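Local coordinates for protein oxalate biosynthetic component 1 (Burkholderia thailandensis, PDB 5IKY) that makes oxalate as a bifunctional enzyme, an alpha/beta serine hydrolase with an additional lyase activity, serving quorum sensing-dependent oxalogenesis, at residues 121-126 against 130-135. Numbering follows the deposited sequence.
Sequences ERLSSV and RQIVLQ
L123 and I132 meet on the buried side of this contact, end to end through one methyl each. CD1 of L123 lies 3.7 Å from CD1 of I132. Both CB atoms point across to the other segment. In I132, CG1 lies anti to the carbonyl carbon (chi1 -69°) and the chain runs on extended (chi2 177°), which carries CD1 out to the leucine, itself also packed on L128 and V129 of helix 126-138.

The other side is looser and nearer solvent. Here V126 and R130 stand one helical turn apart. R130 N donates to V126 O at 3.3 Å, with an N-H...O angle of 159°; this is the i to i+4 bond of the helix's first turn. The aliphatic part of R130 also rests near that oxygen, with CG 3.3 Å from V126 O. Farther out, CG2 of V126 sits over the centre of one guanidinium face, 4.1 Å above its plane. CG1 of V126 is 4.1 Å from R130 NH1. The guanidinium takes its polar hold outside the pair, as R130 NE donates to G489 O.

S125 is the N-cap: its OG accepts from L128 N, a backbone N-H that the first turn leaves without an i to i+4 partner. The contact joins the loop after helix 117-121 to the first turns of helix 126-138, in the N-terminal domain. Helix 162-172 borders it: D171 takes the backbone N-H groups of S124 and S125 on its two carboxylate oxygens and, with N172, touches L123, while F164 touches Q131 and Q135.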
ATOM      1  N   GLU A 121     -15.535 -30.636  16.717  1.00 84.52           N
ATOM      2  CA  GLU A 121     -15.378 -30.540  18.166  1.00 89.90           C
ATOM      3  C   GLU A 121     -15.893 -31.785  18.882  1.00 92.94           C
ATOM      4  O   GLU A 121     -15.596 -31.999  20.059  1.00 99.42           O
ATOM      5  CB  GLU A 121     -16.088 -29.293  18.697  1.00 86.42           C
ATOM      6  CG  GLU A 121     -15.206 -28.050  18.724  1.00101.65           C
ATOM      7  CD  GLU A 121     -15.942 -26.819  19.218  1.00122.13           C
ATOM      8  OE1 GLU A 121     -17.161 -26.711  18.968  1.00134.45           O
ATOM      9  OE2 GLU A 121     -15.302 -25.962  19.865  1.00122.00           O
ATOM     10  N   ARG A 122     -16.662 -32.602  18.170  1.00 78.81           N
ATOM     11  CA  ARG A 122     -17.134 -33.873  18.710  1.00 82.60           C
ATOM     12  C   ARG A 122     -15.972 -34.818  18.988  1.00 88.79           C
ATOM     13  O   ARG A 122     -16.029 -35.631  19.911  1.00101.50           O
ATOM     14  CB  ARG A 122     -18.122 -34.537  17.752  1.00 79.07           C
ATOM     15  CG  ARG A 122     -19.533 -33.991  17.824  1.00 72.26           C
ATOM     16  CD  ARG A 122     -20.495 -34.913  17.098  1.00102.43           C
ATOM     17  NE  ARG A 122     -21.890 -34.602  17.390  1.00118.81           N
ATOM     18  CZ  ARG A 122     -22.908 -35.403  17.092  1.00114.26           C
ATOM     19  NH1 ARG A 122     -22.683 -36.565  16.494  1.00115.37           N
ATOM     20  NH2 ARG A 122     -24.149 -35.044  17.392  1.00113.32           N
ATOM     21  N   LEU A 123     -14.924 -34.713  18.179  1.00 79.68           N
ATOM     22  CA  LEU A 123     -13.737 -35.536  18.360  1.00 80.96           C
ATOM     23  C   LEU A 123     -13.034 -35.185  19.668  1.00 84.33           C
ATOM     24  O   LEU A 123     -12.886 -34.013  20.011  1.00 90.94           O
ATOM     25  CB  LEU A 123     -12.782 -35.371  17.176  1.00 83.45           C
ATOM     26  CG  LEU A 123     -13.275 -35.934  15.841  1.00 79.69           C
ATOM     27  CD1 LEU A 123     -12.376 -35.487  14.700  1.00 82.45           C
ATOM     28  CD2 LEU A 123     -13.353 -37.451  15.899  1.00 82.54           C
ATOM     29  N   SER A 124     -12.612 -36.212  20.398  1.00 85.51           N
ATOM     30  CA  SER A 124     -11.974 -36.019  21.695  1.00 80.90           C
ATOM     31  C   SER A 124     -10.537 -35.536  21.541  1.00 84.93           C
ATOM     32  O   SER A 124     -10.145 -34.528  22.129  1.00 84.57           O
ATOM     33  CB  SER A 124     -12.005 -37.316  22.506  1.00 80.63           C
ATOM     34  OG  SER A 124     -13.316 -37.855  22.559  1.00 92.62           O
ATOM     35  N   SER A 125      -9.758 -36.263  20.745  1.00 87.89           N
ATOM     36  CA  SER A 125      -8.351 -35.942  20.536  1.00 89.14           C
ATOM     37  C   SER A 125      -8.174 -34.617  19.802  1.00101.07           C
ATOM     38  O   SER A 125      -8.641 -34.457  18.676  1.00121.87           O
ATOM     39  CB  SER A 125      -7.661 -37.063  19.758  1.00 84.53           C
ATOM     40  OG  SER A 125      -6.314 -36.734  19.467  1.00 90.14           O
ATOM     41  N   VAL A 126      -7.496 -33.672  20.444  1.00 97.01           N
ATOM     42  CA  VAL A 126      -7.243 -32.372  19.835  1.00 84.30           C
ATOM     43  C   VAL A 126      -6.148 -32.486  18.772  1.00 81.20           C
ATOM     44  O   VAL A 126      -6.094 -31.690  17.834  1.00 84.60           O
ATOM     45  CB  VAL A 126      -6.846 -31.314  20.894  1.00 80.26           C
ATOM     46  CG1 VAL A 126      -5.487 -31.634  21.500  1.00 91.67           C
ATOM     47  CG2 VAL A 126      -6.851 -29.914  20.291  1.00 74.13           C
ATOM     48  N   ARG A 130      -6.422 -31.308  14.602  1.00 70.00           N
ATOM     49  CA  ARG A 130      -5.425 -30.490  13.918  1.00 63.44           C
ATOM     50  C   ARG A 130      -4.992 -31.106  12.597  1.00 78.11           C
ATOM     51  O   ARG A 130      -4.972 -30.434  11.566  1.00 92.34           O
ATOM     52  CB  ARG A 130      -4.197 -30.281  14.802  1.00 65.87           C
ATOM     53  CG  ARG A 130      -4.453 -29.496  16.064  1.00 71.01           C
ATOM     54  CD  ARG A 130      -3.144 -29.005  16.648  1.00 65.39           C
ATOM     55  NE  ARG A 130      -3.348 -28.159  17.817  1.00 77.60           N
ATOM     56  CZ  ARG A 130      -3.082 -28.535  19.061  1.00 77.49           C
ATOM     57  NH1 ARG A 130      -2.596 -29.748  19.297  1.00 76.10           N
ATOM     58  NH2 ARG A 130      -3.298 -27.699  20.068  1.00 65.62           N
ATOM     59  N   GLN A 131      -4.644 -32.388  12.640  1.00 64.01           N
ATOM     60  CA  GLN A 131      -4.166 -33.090  11.458  1.00 72.93           C
ATOM     61  C   GLN A 131      -5.236 -33.132  10.373  1.00 78.02           C
ATOM     62  O   GLN A 131      -4.927 -33.074   9.184  1.00 79.82           O
ATOM     63  CB  GLN A 131      -3.719 -34.505  11.827  1.00 69.11           C
ATOM     64  CG  GLN A 131      -2.602 -34.534  12.858  1.00 87.45           C
ATOM     65  CD  GLN A 131      -2.228 -35.942  13.278  1.00115.65           C
ATOM     66  OE1 GLN A 131      -2.456 -36.903  12.542  1.00123.02           O
ATOM     67  NE2 GLN A 131      -1.651 -36.071  14.468  1.00118.48           N
ATOM     68  N   ILE A 132      -6.494 -33.220  10.793  1.00 62.47           N
ATOM     69  CA  ILE A 132      -7.614 -33.165   9.864  1.00 60.38           C
ATOM     70  C   ILE A 132      -7.715 -31.777   9.244  1.00 64.49           C
ATOM     71  O   ILE A 132      -7.765 -31.632   8.022  1.00 66.88           O
ATOM     72  CB  ILE A 132      -8.942 -33.521  10.559  1.00 69.13           C
ATOM     73  CG1 ILE A 132      -8.956 -35.000  10.951  1.00 58.46           C
ATOM     74  CG2 ILE A 132     -10.126 -33.199   9.658  1.00 57.34           C
ATOM     75  CD1 ILE A 132     -10.202 -35.419  11.700  1.00 65.63           C
ATOM     76  N   VAL A 133      -7.737 -30.757  10.098  1.00 58.28           N
ATOM     77  CA  VAL A 133      -7.787 -29.373   9.645  1.00 64.38           C
ATOM     78  C   VAL A 133      -6.594 -29.043   8.753  1.00 63.69           C
ATOM     79  O   VAL A 133      -6.746 -28.392   7.720  1.00 62.08           O
ATOM     80  CB  VAL A 133      -7.826 -28.388  10.835  1.00 62.93           C
ATOM     81  CG1 VAL A 133      -7.679 -26.954  10.350  1.00 52.43           C
ATOM     82  CG2 VAL A 133      -9.119 -28.559  11.622  1.00 54.89           C
ATOM     83  N   LEU A 134      -5.412 -29.510   9.143  1.00 69.48           N
ATOM     84  CA  LEU A 134      -4.207 -29.251   8.361  1.00 59.05           C
ATOM     85  C   LEU A 134      -4.221 -29.991   7.027  1.00 57.08           C
ATOM     86  O   LEU A 134      -3.744 -29.468   6.022  1.00 61.95           O
ATOM     87  CB  LEU A 134      -2.955 -29.628   9.156  1.00 50.66           C
ATOM     88  CG  LEU A 134      -2.555 -28.653  10.267  1.00 67.07           C
ATOM     89  CD1 LEU A 134      -1.232 -29.056  10.895  1.00 50.39           C
ATOM     90  CD2 LEU A 134      -2.487 -27.230   9.734  1.00 56.50           C
ATOM     91  N   GLN A 135      -4.768 -31.204   7.013  1.00 57.26           N
ATOM     92  CA  GLN A 135      -4.841 -31.974   5.775  1.00 54.90           C
ATOM     93  C   GLN A 135      -5.820 -31.364   4.781  1.00 62.08           C
ATOM     94  O   GLN A 135      -5.507 -31.224   3.599  1.00 55.18           O
ATOM     95  CB  GLN A 135      -5.230 -33.427   6.052  1.00 59.00           C
ATOM     96  CG  GLN A 135      -4.051 -34.383   6.074  1.00 72.45           C
ATOM     97  CD  GLN A 135      -3.372 -34.523   4.721  1.00 64.05           C
ATOM     98  OE1 GLN A 135      -3.909 -34.111   3.693  1.00 81.21           O
ATOM     99  NE2 GLN A 135      -2.184 -35.113   4.718  1.00 73.57           N
TER